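Local structure of 11S globulin (Wrightia tinctoria, 5WXU) at residues Gly91-Ser96 against Arg199-Gly204; Ala100-Ile105 against Ile160-Gly165; Asn224-Leu229 against Lys246-Glu251; Ile325-Gln330 against Asn411-Ala416. The protein binds the plant hormone auxin (indole-3-acetic acid) and probably serves as a nutrient reservoir in the seed. One frame throughout, in Å; residues are numbered along the deposited sequence. Where two conformers were deposited one is given.

Contact 1: Gly91-Ser96 against Arg199-Gly204. With PO4 (phosphate ion), chain N.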
loop_
_atom_site.group_PDB
_atom_site.type_symbol
_atom_site.label_atom_id
_atom_site.label_comp_id
_atom_site.label_asym_id
_atom_site.label_seq_id
_atom_site.Cartn_x
_atom_site.Cartn_y
_atom_site.Cartn_z
ATOM N N GLY B 91 4.608 -43.071 -5.856
ATOM C CA GLY B 91 3.428 -42.686 -5.115
ATOM C C GLY B 91 2.890 -41.296 -5.517
ATOM O O GLY B 91 3.676 -40.307 -5.633
ATOM N N LEU B 92 1.559 -41.254 -5.690
ATOM C CA LEU B 92 0.787 -40.045 -6.023
ATOM C C LEU B 92 -0.093 -39.654 -4.839
ATOM O O LEU B 92 -0.964 -40.433 -4.406
ATOM C CB LEU B 92 -0.001 -40.283 -7.315
ATOM C CG LEU B 92 -1.064 -39.276 -7.728
ATOM C CD1 LEU B 92 -0.355 -37.917 -7.922
ATOM C CD2 LEU B 92 -1.753 -39.719 -9.014
ATOM N N PHE B 93 0.160 -38.459 -4.242
ATOM C CA PHE B 93 -0.605 -37.950 -3.158
ATOM C C PHE B 93 -1.808 -37.215 -3.791
ATOM O O PHE B 93 -1.628 -36.280 -4.574
ATOM C CB PHE B 93 0.284 -36.994 -2.306
ATOM C CG PHE B 93 -0.323 -36.488 -1.018
ATOM C CD1 PHE B 93 -1.331 -37.133 -0.340
ATOM C CD2 PHE B 93 0.225 -35.357 -0.410
ATOM C CE1 PHE B 93 -1.791 -36.696 0.885
ATOM C CE2 PHE B 93 -0.263 -34.881 0.826
ATOM C CZ PHE B 93 -1.297 -35.546 1.458
ATOM N N VAL B 94 -3.008 -37.743 -3.539
ATOM C CA VAL B 94 -4.261 -37.328 -4.137
ATOM C C VAL B 94 -4.409 -35.787 -3.906
ATOM O O VAL B 94 -4.201 -35.313 -2.791
ATOM C CB VAL B 94 -5.411 -38.083 -3.512
ATOM C CG1 VAL B 94 -6.763 -37.572 -3.972
ATOM C CG2 VAL B 94 -5.322 -39.597 -3.834
ATOM N N PRO B 95 -4.813 -35.088 -4.952
ATOM C CA PRO B 95 -5.042 -33.682 -4.747
ATOM C C PRO B 95 -6.020 -33.339 -3.632
ATOM O O PRO B 95 -7.035 -34.002 -3.432
ATOM C CB PRO B 95 -5.617 -33.248 -6.075
ATOM C CG PRO B 95 -5.176 -34.314 -7.091
ATOM C CD PRO B 95 -5.258 -35.514 -6.288
ATOM N N SER B 96 -5.716 -32.260 -2.913
ATOM C CA SER B 96 -6.509 -31.797 -1.809
ATOM C C SER B 96 -6.361 -30.259 -1.636
ATOM O O SER B 96 -5.423 -29.647 -2.176
ATOM C CB SER B 96 -6.067 -32.441 -0.484
ATOM O OG SER B 96 -4.729 -32.106 0.015
ATOM N N ARG B 199 -9.038 -31.342 5.592
ATOM C CA ARG B 199 -8.378 -31.812 4.387
ATOM C C ARG B 199 -9.380 -32.365 3.432
ATOM O O ARG B 199 -9.957 -33.407 3.675
ATOM C CB ARG B 199 -7.299 -32.887 4.666
ATOM C CG ARG B 199 -6.276 -32.452 5.743
ATOM C CD ARG B 199 -5.266 -33.577 6.017
ATOM N NE ARG B 199 -4.809 -33.581 7.401
ATOM C CZ ARG B 199 -3.542 -33.500 7.783
ATOM N NH1 ARG B 199 -2.534 -33.353 6.900
ATOM N NH2 ARG B 199 -3.295 -33.527 9.090
ATOM N N TYR B 200 -9.565 -31.657 2.319
ATOM C CA TYR B 200 -10.598 -31.947 1.358
ATOM C C TYR B 200 -9.906 -32.505 0.146
ATOM O O TYR B 200 -9.251 -31.801 -0.564
ATOM C CB TYR B 200 -11.460 -30.709 1.050
ATOM C CG TYR B 200 -12.482 -30.376 2.174
ATOM C CD1 TYR B 200 -12.522 -31.097 3.401
ATOM C CD2 TYR B 200 -13.420 -29.419 2.012
ATOM C CE1 TYR B 200 -13.417 -30.770 4.407
ATOM C CE2 TYR B 200 -14.301 -29.054 3.030
ATOM C CZ TYR B 200 -14.338 -29.733 4.215
ATOM O OH TYR B 200 -15.300 -29.418 5.203
ATOM N N PHE B 201 -10.174 -33.782 -0.170
ATOM C CA PHE B 201 -9.528 -34.488 -1.218
ATOM C C PHE B 201 -10.425 -34.681 -2.450
ATOM O O PHE B 201 -11.639 -34.859 -2.318
ATOM C CB PHE B 201 -9.048 -35.872 -0.678
ATOM C CG PHE B 201 -7.819 -35.832 0.146
ATOM C CD1 PHE B 201 -7.915 -35.663 1.473
ATOM C CD2 PHE B 201 -6.533 -35.945 -0.422
ATOM C CE1 PHE B 201 -6.790 -35.614 2.261
ATOM C CE2 PHE B 201 -5.409 -35.852 0.348
ATOM C CZ PHE B 201 -5.551 -35.726 1.706
ATOM N N LEU B 202 -9.847 -34.538 -3.626
ATOM C CA LEU B 202 -10.545 -34.778 -4.929
ATOM C C LEU B 202 -10.244 -36.221 -5.334
ATOM O O LEU B 202 -9.370 -36.507 -6.134
ATOM C CB LEU B 202 -10.106 -33.832 -5.979
ATOM C CG LEU B 202 -10.641 -32.395 -5.767
ATOM C CD1 LEU B 202 -10.189 -31.693 -4.526
ATOM C CD2 LEU B 202 -10.296 -31.596 -7.012
ATOM N N GLY B 203 -11.005 -37.113 -4.738
ATOM C CA GLY B 203 -10.665 -38.502 -4.749
ATOM C C GLY B 203 -10.252 -39.093 -3.459
ATOM O O GLY B 203 -10.103 -38.462 -2.419
ATOM N N GLY B 204 -9.985 -40.417 -3.531
ATOM C CA GLY B 204 -9.538 -41.156 -2.380
ATOM C C GLY B 204 -10.599 -41.802 -1.553
ATOM O O GLY B 204 -11.756 -41.431 -1.633
HETATM P P PO4 N . -2.632 -31.821 3.021
HETATM O O1 PO4 N . -4.194 -31.962 2.655
HETATM O O2 PO4 N . -1.584 -31.571 1.949
HETATM O O3 PO4 N . -2.455 -30.467 3.721
HETATM O O4 PO4 N . -2.115 -32.732 4.137
#

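Contact 2: Ala100-Ile105 against Ile160-Gly165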
loop_
_atom_site.group_PDB
_atom_site.type_symbol
_atom_site.label_atom_id
_atom_site.label_comp_id
_atom_site.label_asym_id
_atom_site.label_seq_id
_atom_site.Cartn_x
_atom_site.Cartn_y
_atom_site.Cartn_z
ATOM N N ALA B 100 -6.420 -23.753 5.714
ATOM C CA ALA B 100 -5.330 -22.978 6.326
ATOM C C ALA B 100 -4.227 -23.021 5.347
ATOM O O ALA B 100 -4.007 -24.033 4.681
ATOM C CB ALA B 100 -4.847 -23.589 7.640
ATOM N N PRO B 101 -3.466 -21.933 5.233
ATOM C CA PRO B 101 -2.198 -21.903 4.476
ATOM C C PRO B 101 -1.119 -22.763 5.171
ATOM O O PRO B 101 -1.297 -23.162 6.344
ATOM C CB PRO B 101 -1.844 -20.448 4.453
ATOM C CG PRO B 101 -2.400 -19.935 5.766
ATOM C CD PRO B 101 -3.653 -20.708 6.044
ATOM N N MET B 102 -0.080 -23.088 4.427
ATOM C CA MET B 102 0.949 -23.994 4.920
ATOM C C MET B 102 2.273 -23.675 4.319
ATOM O O MET B 102 2.331 -23.140 3.224
ATOM C CB MET B 102 0.553 -25.429 4.570
ATOM C CG MET B 102 0.584 -25.665 3.079
ATOM S SD MET B 102 -0.443 -27.052 2.608
ATOM C CE MET B 102 -0.924 -26.641 1.007
ATOM N N LEU B 103 3.361 -24.007 5.006
ATOM C CA LEU B 103 4.630 -24.227 4.430
ATOM C C LEU B 103 4.928 -25.759 4.427
ATOM O O LEU B 103 4.609 -26.487 5.428
ATOM C CB LEU B 103 5.674 -23.533 5.224
ATOM C CG LEU B 103 5.552 -22.024 5.352
ATOM C CD1 LEU B 103 6.849 -21.503 5.874
ATOM C CD2 LEU B 103 5.267 -21.359 4.018
ATOM N N ILE B 104 5.454 -26.213 3.312
ATOM C CA ILE B 104 5.892 -27.634 3.148
ATOM C C ILE B 104 7.400 -27.662 3.068
ATOM O O ILE B 104 7.978 -26.983 2.233
ATOM C CB ILE B 104 5.289 -28.219 1.887
ATOM C CG1 ILE B 104 3.777 -28.206 1.970
ATOM C CG2 ILE B 104 5.732 -29.712 1.736
ATOM C CD1 ILE B 104 3.032 -28.584 0.730
ATOM N N ILE B 105 8.070 -28.403 3.952
ATOM C CA ILE B 105 9.523 -28.582 3.918
ATOM C C ILE B 105 9.797 -29.937 3.285
ATOM O O ILE B 105 9.271 -30.944 3.732
ATOM C CB ILE B 105 10.110 -28.544 5.315
ATOM C CG1 ILE B 105 9.932 -27.151 5.896
ATOM C CG2 ILE B 105 11.594 -28.906 5.285
ATOM C CD1 ILE B 105 9.850 -27.250 7.372
ATOM N N ILE B 160 7.970 -24.809 0.487
ATOM C CA ILE B 160 6.912 -24.484 -0.471
ATOM C C ILE B 160 5.782 -23.813 0.310
ATOM O O ILE B 160 5.408 -24.276 1.369
ATOM C CB ILE B 160 6.314 -25.781 -1.097
ATOM C CG1 ILE B 160 7.385 -26.656 -1.765
ATOM C CG2 ILE B 160 5.205 -25.529 -2.095
ATOM C CD1 ILE B 160 7.159 -28.151 -1.567
ATOM N N ALA B 161 5.216 -22.753 -0.229
ATOM C CA ALA B 161 4.226 -21.976 0.435
ATOM C C ALA B 161 2.964 -22.015 -0.317
ATOM O O ALA B 161 2.937 -21.581 -1.503
ATOM C CB ALA B 161 4.704 -20.502 0.554
ATOM N N LEU B 162 1.879 -22.441 0.325
ATOM C CA LEU B 162 0.570 -22.495 -0.372
ATOM C C LEU B 162 -0.558 -21.864 0.408
ATOM O O LEU B 162 -0.701 -22.097 1.603
ATOM C CB LEU B 162 0.200 -23.961 -0.602
ATOM C CG LEU B 162 1.103 -24.742 -1.581
ATOM C CD1 LEU B 162 0.810 -26.227 -1.693
ATOM C CD2 LEU B 162 1.031 -24.141 -2.949
ATOM N N PRO B 163 -1.426 -21.078 -0.248
ATOM C CA PRO B 163 -2.584 -20.540 0.415
ATOM C C PRO B 163 -3.628 -21.589 0.761
ATOM O O PRO B 163 -3.761 -22.667 0.101
ATOM C CB PRO B 163 -3.160 -19.543 -0.615
ATOM C CG PRO B 163 -2.023 -19.302 -1.543
ATOM C CD PRO B 163 -1.296 -20.560 -1.617
ATOM N N ALA B 164 -4.502 -21.169 1.665
ATOM C CA ALA B 164 -5.753 -21.874 1.922
ATOM C C ALA B 164 -6.598 -21.911 0.680
ATOM O O ALA B 164 -6.633 -20.948 -0.110
ATOM C CB ALA B 164 -6.564 -21.248 3.064
ATOM N N GLY B 165 -7.295 -23.042 0.484
ATOM C CA GLY B 165 -8.275 -23.156 -0.564
ATOM C C GLY B 165 -7.768 -23.652 -1.876
ATOM O O GLY B 165 -8.572 -23.883 -2.785
#

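Contact 3: Asn224-Leu229 against Lys246-Glu251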
loop_
_atom_site.group_PDB
_atom_site.type_symbol
_atom_site.label_atom_id
_atom_site.label_comp_id
_atom_site.label_asym_id
_atom_site.label_seq_id
_atom_site.Cartn_x
_atom_site.Cartn_y
_atom_site.Cartn_z
ATOM N N ASN B 224 -12.971 -37.362 1.000
ATOM C CA ASN B 224 -13.120 -37.253 -0.419
ATOM C C ASN B 224 -14.379 -36.400 -0.706
ATOM O O ASN B 224 -15.532 -36.834 -0.432
ATOM C CB ASN B 224 -13.295 -38.653 -1.063
ATOM C CG ASN B 224 -13.555 -38.613 -2.545
ATOM O OD1 ASN B 224 -13.866 -37.584 -3.136
ATOM N ND2 ASN B 224 -13.442 -39.805 -3.206
ATOM N N VAL B 225 -14.184 -35.202 -1.234
ATOM C CA VAL B 225 -15.320 -34.252 -1.411
ATOM C C VAL B 225 -16.425 -34.657 -2.349
ATOM O O VAL B 225 -17.525 -34.051 -2.292
ATOM C CB VAL B 225 -14.849 -32.802 -1.859
ATOM C CG1 VAL B 225 -13.930 -32.241 -0.853
ATOM C CG2 VAL B 225 -14.314 -32.692 -3.234
ATOM N N PHE B 226 -16.170 -35.680 -3.191
ATOM C CA PHE B 226 -17.159 -36.161 -4.116
ATOM C C PHE B 226 -18.123 -37.133 -3.452
ATOM O O PHE B 226 -19.236 -37.266 -3.915
ATOM C CB PHE B 226 -16.497 -36.850 -5.301
ATOM C CG PHE B 226 -15.608 -35.949 -6.121
ATOM C CD1 PHE B 226 -16.130 -34.843 -6.740
ATOM C CD2 PHE B 226 -14.233 -36.198 -6.238
ATOM C CE1 PHE B 226 -15.319 -33.990 -7.463
ATOM C CE2 PHE B 226 -13.416 -35.349 -6.952
ATOM C CZ PHE B 226 -13.976 -34.268 -7.615
ATOM N N GLN B 227 -17.705 -37.752 -2.351
ATOM C CA GLN B 227 -18.552 -38.694 -1.625
ATOM C C GLN B 227 -19.878 -38.152 -1.112
ATOM O O GLN B 227 -20.872 -38.847 -1.228
ATOM C CB GLN B 227 -17.757 -39.388 -0.489
ATOM C CG GLN B 227 -16.773 -40.367 -1.106
ATOM C CD GLN B 227 -15.925 -41.139 -0.107
ATOM O OE1 GLN B 227 -16.048 -40.963 1.092
ATOM N NE2 GLN B 227 -15.143 -42.110 -0.620
ATOM N N PRO B 228 -19.908 -36.942 -0.505
ATOM C CA PRO B 228 -21.217 -36.453 0.041
ATOM C C PRO B 228 -22.158 -35.859 -0.953
ATOM O O PRO B 228 -23.052 -35.130 -0.567
ATOM C CB PRO B 228 -20.786 -35.419 1.086
ATOM C CG PRO B 228 -19.420 -34.972 0.669
ATOM C CD PRO B 228 -18.764 -36.199 0.082
ATOM N N LEU B 229 -21.998 -36.142 -2.241
ATOM C CA LEU B 229 -22.791 -35.578 -3.312
ATOM C C LEU B 229 -23.582 -36.710 -4.011
ATOM O O LEU B 229 -23.160 -37.922 -4.047
ATOM C CB LEU B 229 -21.877 -34.897 -4.314
ATOM C CG LEU B 229 -20.999 -33.753 -3.735
ATOM C CD1 LEU B 229 -20.085 -33.125 -4.762
ATOM C CD2 LEU B 229 -21.899 -32.679 -3.128
ATOM N N LYS B 246 -19.206 -42.270 -9.942
ATOM C CA LYS B 246 -18.963 -43.255 -8.872
ATOM C C LYS B 246 -17.511 -43.659 -8.664
ATOM O O LYS B 246 -17.104 -43.868 -7.512
ATOM C CB LYS B 246 -19.854 -44.492 -9.065
ATOM C CG LYS B 246 -21.269 -44.199 -8.560
ATOM C CD LYS B 246 -22.195 -45.385 -8.783
ATOM C CE LYS B 246 -23.554 -45.123 -8.131
ATOM N NZ LYS B 246 -24.449 -46.321 -8.063
ATOM N N LYS B 247 -16.752 -43.638 -9.749
ATOM C CA LYS B 247 -15.292 -43.760 -9.707
ATOM C C LYS B 247 -14.631 -42.528 -9.022
ATOM O O LYS B 247 -13.649 -42.715 -8.263
ATOM C CB LYS B 247 -14.724 -43.980 -11.097
ATOM C CG LYS B 247 -15.170 -45.322 -11.724
ATOM C CD LYS B 247 -14.704 -45.514 -13.176
ATOM C CE LYS B 247 -15.238 -46.870 -13.686
ATOM N NZ LYS B 247 -15.200 -46.980 -15.171
ATOM N N LEU B 248 -15.161 -41.299 -9.271
ATOM C CA LEU B 248 -14.675 -40.122 -8.492
ATOM C C LEU B 248 -14.881 -40.294 -7.006
ATOM O O LEU B 248 -14.025 -39.903 -6.164
ATOM C CB LEU B 248 -15.310 -38.816 -8.936
ATOM C CG LEU B 248 -14.662 -38.109 -10.117
ATOM C CD1 LEU B 248 -14.760 -38.890 -11.368
ATOM C CD2 LEU B 248 -15.332 -36.739 -10.356
ATOM N N GLN B 249 -16.011 -40.905 -6.662
ATOM C CA GLN B 249 -16.381 -41.184 -5.262
ATOM C C GLN B 249 -15.634 -42.356 -4.682
ATOM O O GLN B 249 -15.708 -42.588 -3.491
ATOM C CB GLN B 249 -17.913 -41.386 -5.100
ATOM C CG GLN B 249 -18.715 -40.196 -5.607
ATOM C CD GLN B 249 -20.207 -40.389 -5.421
ATOM O OE1 GLN B 249 -20.762 -41.405 -5.819
ATOM N NE2 GLN B 249 -20.856 -39.416 -4.777
ATOM N N SER B 250 -14.911 -43.063 -5.538
ATOM C CA SER B 250 -13.950 -44.075 -5.116
ATOM C C SER B 250 -14.661 -45.218 -4.481
ATOM O O SER B 250 -14.146 -45.807 -3.578
ATOM C CB SER B 250 -12.914 -43.523 -4.122
ATOM O OG SER B 250 -11.741 -44.361 -4.033
ATOM N N GLU B 251 -15.871 -45.514 -4.898
ATOM C CA GLU B 251 -16.525 -46.629 -4.256
ATOM C C GLU B 251 -15.797 -47.914 -4.746
ATOM O O GLU B 251 -15.242 -48.003 -5.908
ATOM C CB GLU B 251 -18.080 -46.564 -4.321
ATOM C CG GLU B 251 -18.780 -46.023 -3.009
ATOM C CD GLU B 251 -17.868 -45.269 -1.979
ATOM O OE1 GLU B 251 -17.061 -45.929 -1.246
ATOM O OE2 GLU B 251 -17.980 -44.015 -1.847
#

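Contact 4: Ile325-Gln330 against Asn411-Ala416. With PO4 (phosphate ion), chain O.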
loop_
_atom_site.group_PDB
_atom_site.type_symbol
_atom_site.label_atom_id
_atom_site.label_comp_id
_atom_site.label_asym_id
_atom_site.label_seq_id
_atom_site.Cartn_x
_atom_site.Cartn_y
_atom_site.Cartn_z
ATOM N N ILE B 325 5.071 -14.342 -2.094
ATOM C CA ILE B 325 3.780 -14.902 -1.604
ATOM C C ILE B 325 3.718 -15.003 -0.073
ATOM O O ILE B 325 2.645 -14.984 0.515
ATOM C CB ILE B 325 3.463 -16.259 -2.269
ATOM C CG1 ILE B 325 1.987 -16.593 -2.091
ATOM C CG2 ILE B 325 4.423 -17.338 -1.846
ATOM C CD1 ILE B 325 1.575 -17.848 -2.865
ATOM N N LEU B 326 4.882 -15.034 0.553
ATOM C CA LEU B 326 4.926 -15.019 2.022
ATOM C C LEU B 326 4.346 -13.795 2.668
ATOM O O LEU B 326 3.857 -13.849 3.778
ATOM C CB LEU B 326 6.336 -15.239 2.537
ATOM C CG LEU B 326 7.007 -16.604 2.235
ATOM C CD1 LEU B 326 8.413 -16.695 2.768
ATOM C CD2 LEU B 326 6.177 -17.800 2.728
ATOM N N ARG B 327 4.340 -12.663 1.948
ATOM C CA ARG B 327 3.720 -11.468 2.488
ATOM C C ARG B 327 2.229 -11.649 2.677
ATOM O O ARG B 327 1.702 -11.312 3.713
ATOM C CB ARG B 327 3.972 -10.301 1.527
ATOM C CG ARG B 327 3.381 -8.977 1.927
ATOM C CD ARG B 327 4.213 -8.346 2.959
ATOM N NE ARG B 327 3.827 -6.972 3.234
ATOM C CZ ARG B 327 4.204 -6.318 4.327
ATOM N NH1 ARG B 327 4.970 -6.915 5.236
ATOM N NH2 ARG B 327 3.800 -5.074 4.531
ATOM N N LYS B 328 1.549 -12.281 1.722
ATOM C CA LYS B 328 0.087 -12.561 1.775
ATOM C C LYS B 328 -0.195 -13.606 2.864
ATOM O O LYS B 328 -1.163 -13.492 3.631
ATOM C CB LYS B 328 -0.319 -13.156 0.416
ATOM C CG LYS B 328 -1.713 -13.798 0.238
ATOM C CD LYS B 328 -1.818 -14.447 -1.159
ATOM C CE LYS B 328 -3.046 -15.350 -1.346
ATOM N NZ LYS B 328 -4.332 -14.591 -1.455
ATOM N N LEU B 329 0.701 -14.571 2.956
ATOM C CA LEU B 329 0.515 -15.704 3.877
ATOM C C LEU B 329 0.869 -15.419 5.326
ATOM O O LEU B 329 0.459 -16.175 6.219
ATOM C CB LEU B 329 1.235 -16.934 3.336
ATOM C CG LEU B 329 0.801 -17.470 1.973
ATOM C CD1 LEU B 329 1.563 -18.774 1.778
ATOM C CD2 LEU B 329 -0.717 -17.663 1.932
ATOM N N GLN B 330 1.670 -14.386 5.564
ATOM C CA GLN B 330 2.134 -13.984 6.908
ATOM C C GLN B 330 2.873 -15.162 7.572
ATOM O O GLN B 330 2.660 -15.459 8.727
ATOM C CB GLN B 330 0.956 -13.537 7.775
ATOM C CG GLN B 330 0.126 -12.503 7.001
ATOM C CD GLN B 330 -0.709 -11.651 7.909
ATOM O OE1 GLN B 330 -1.206 -12.126 8.903
ATOM N NE2 GLN B 330 -0.889 -10.378 7.544
ATOM N N ASN B 411 4.837 -15.258 11.247
ATOM C CA ASN B 411 4.672 -13.911 10.751
ATOM C C ASN B 411 5.543 -13.767 9.499
ATOM O O ASN B 411 6.557 -14.398 9.289
ATOM C CB ASN B 411 4.995 -12.866 11.852
ATOM C CG ASN B 411 4.009 -11.669 11.849
ATOM O OD1 ASN B 411 3.187 -11.498 10.897
ATOM N ND2 ASN B 411 4.061 -10.859 12.920
ATOM N N ASP B 412 5.108 -12.901 8.633
ATOM C CA ASP B 412 6.107 -12.681 7.633
ATOM C C ASP B 412 7.010 -11.629 8.337
ATOM O O ASP B 412 6.708 -10.987 9.440
ATOM C CB ASP B 412 5.676 -12.460 6.169
ATOM C CG ASP B 412 5.085 -11.155 5.963
ATOM O OD1 ASP B 412 4.188 -10.905 6.792
ATOM O OD2 ASP B 412 5.525 -10.419 5.028
ATOM N N ARG B 413 8.158 -11.646 7.800
ATOM C CA ARG B 413 9.256 -10.885 8.339
ATOM C C ARG B 413 9.459 -11.087 9.826
ATOM O O ARG B 413 9.683 -10.138 10.586
ATOM C CB ARG B 413 9.147 -9.394 7.967
ATOM C CG ARG B 413 9.123 -9.222 6.423
ATOM C CD ARG B 413 8.884 -7.783 6.031
ATOM N NE ARG B 413 8.493 -7.741 4.649
ATOM C CZ ARG B 413 8.119 -6.641 4.012
ATOM N NH1 ARG B 413 8.149 -5.469 4.633
ATOM N NH2 ARG B 413 7.753 -6.733 2.739
ATOM N N ALA B 414 9.384 -12.356 10.234
ATOM C CA ALA B 414 9.646 -12.717 11.598
ATOM C C ALA B 414 11.090 -12.307 11.971
ATOM O O ALA B 414 12.003 -12.494 11.224
ATOM C CB ALA B 414 9.454 -14.186 11.762
ATOM N N LYS B 415 11.246 -11.729 13.150
ATOM C CA LYS B 415 12.557 -11.266 13.596
ATOM C C LYS B 415 12.763 -11.752 15.022
ATOM O O LYS B 415 11.781 -12.017 15.741
ATOM C CB LYS B 415 12.660 -9.768 13.571
ATOM C CG LYS B 415 12.966 -9.198 12.188
ATOM C CD LYS B 415 12.747 -7.677 12.154
ATOM C CE LYS B 415 11.277 -7.249 12.104
ATOM N NZ LYS B 415 10.491 -7.506 10.844
ATOM N N ALA B 416 14.022 -11.917 15.351
ATOM C CA ALA B 416 14.399 -12.382 16.670
ATOM C C ALA B 416 15.245 -11.278 17.267
ATOM O O ALA B 416 15.804 -10.424 16.559
ATOM C CB ALA B 416 15.160 -13.648 16.571
HETATM P P PO4 O . 11.397 -5.201 8.221
HETATM O O1 PO4 O . 10.459 -5.105 7.034
HETATM O O2 PO4 O . 11.717 -6.589 8.664
HETATM O O3 PO4 O . 12.628 -4.497 7.638
HETATM O O4 PO4 O . 10.731 -4.415 9.347
HETATM O O HOH W 1 0.638 -12.433 11.203
#

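Contact 1: Gly91-Ser96 against Arg199-Gly204
Strands 91-98 and 198-201 of the N-terminal cupin domain meet at S96 and F201, an antiparallel non-hydrogen-bonded pair. One step further, L202 N gives a nearly straight hydrogen bond of 2.9 Å to P95 O. The F201 ring lies against F93, V94 and S96. S96 CB sits over one of its faces, 3.7 Å from the ring centroid, in a CH-pi contact displaced toward the rim. At the ring edge V94 O lies 3.4 Å from F201 CD2, and F93 CE1 lies 3.8 Å from F201 CE2. The stack on F201 is made by W222, whereas the F93 ring meets it obliquely, with planes at 53°. Replacing F201 with an alanine would probably open a gap beside F93 and leave the S96 methylene without its aromatic face. S96 OG, held between the backbone N and the carbonyl carbon (chi1 66°), hydrogen-bonds O1 of a phosphate ion at 2.7 Å. R199 NH1 reaches O4 of the same ion at 2.9 Å, in the guanidinium plane. H85, N98 and H168 also bind this phosphate, probably taken up from the crystallisation liquor. With H85 on one sheet and H168 on the other, the ion lies between the two sheets of a cupin beta barrel.

Contact 2: Ala100-Ile105 against Ile160-Gly165
M102 and L162 lie side by side and point the same way, with M102 CE 3.2 Å from L162 CD1, so short that the exact placing of CE is doubtful. The methionine CG stands between its backbone N and carbonyl carbon (chi1 67°), and the chain then runs extended, which carries CE to the leucine. On the same face I104 CD1 touches L162 CD1 at 4.0 Å, while I104 CG2 packs on I160 CD1 at 3.9 Å. The other face holds L103 CD2 against A161 CB, 3.6 Å apart. Behind these side chains, M102 with L162 and I104 with I160 form antiparallel hydrogen-bonded pairs. Each pair is closed by two backbone bonds, from 2.7 Å for I104 N to I160 O up to 3.1 Å for M102 N to L162 O. Further out, V182 and H184 of strand 178-185 touch M102, and H168 of the facing sheet meets both M102 and L162. A serine in place of M102 would probably leave L162 without its apolar neighbour and open a gap beside H168. L326 of helix 325-329 covers L103 and A161. Antiparallel strands with an apolar face turned toward a second sheet are the build of a cupin barrel.

Contact 3: Asn224-Leu229 against Lys246-Glu251
Q249 reaches across to the turn at F226-L229. Its CB lies beside Q227 CG, and CG, anti to the carbonyl carbon (chi1 -56°), passes 3.4 Å from F226 O. The extended chain then delivers NE2, which gives a nearly straight hydrogen bond of 2.8 Å to F226 O, in its own amide plane. A weak, more bent bond from Q249 NE2 to L229 O is also 2.8 Å long. Other amides cross the opposite way. N224 ND2 donates to L248 O at 3.0 Å along an almost linear path (178°), on a lone pair in the carbonyl plane; it also binds G204 O. N224 OD1 meanwhile accepts from F226 N, an Asx turn. Q227 NE2 bonds to Q249 O at 3.0 Å and to N205 OD1 as well. Beside this polar seam L248 CD2 stands over the centre of the F226 ring, 3.9 Å from its centroid. S250 closes the helix in a Schellman motif. Q249 O and E251 OE2, 3.1 Å apart, are two acceptors that do not bond; E251 OE1 forms a salt bridge with K372 of the second subunit. Side-chain amides from each segment thus satisfy backbone carbonyls of the other: N224 and Q227 those of L248 and Q249, and Q249 that of F226.

Contact 4: Ile325-Gln330 against Asn411-Ala416
The guanidinium groups of R327 and R413 lie flat on one another, their centres 4.0 Å apart and their planes at 17°. R327 NH1 sits over the middle of the R413 group, 3.4 Å from R413 CZ, while R413 NH2 overhangs the rim of the R327 group. A bend at chi2 (78°) turns R327 back from the helix toward the loop. In the conformer described, D412 OD2 stands at the edge of the R327 guanidinium, in its plane, and forms a salt bridge of 3.6 Å with R327 NH1. The carboxylate is turned 67° from that plane. Because D412 was modelled in two conformers, this ion pair is less certain than the stack. S320 OG bonds both D412 OD2 and R413 NE, and Y321 adds a cation-pi contact to R413. The two like charges are probably eased by nearby anions: R413 NH1 makes a weak bond to a phosphate ion whose O2 also receives K415 NZ at 2.7 Å, though the ion probably comes from the crystallisation liquor. At the other end of the contact one water donates to Q330 OE1 at 3.0 Å and to N411 OD1 at 2.7 Å, and N411 ND2 is bonded to N351 O. Along the chain, helix 325-329 comes between strands 313-318 and 332-338, and the loop joins strands 402-409 and 416-418; L329 on the helix packs against A161 of strand 158-162.

In the fold
Contact 2 is nested along the chain inside the loop closed by contact 1, and contacts 3 and 4 follow in series. Contacts 1 and 2, with centres about 15 Å apart, belong to the two sheets of the N-terminal cupin barrel. Contact 3 touches contact 1, their centres about 12 Å apart: F201 O probably bonds V225 N, so the helical region after the barrel is tied to its edge, and both contacts face the second subunit. Contact 4, in the C-terminal cupin domain, has its centre about 13 Å from that of contact 2, where helix 325-329 packs on strands 102-108 and 158-162 and joins the two barrels. The centres of contacts 3 and 4 are about 37 Å apart, with no touch between them.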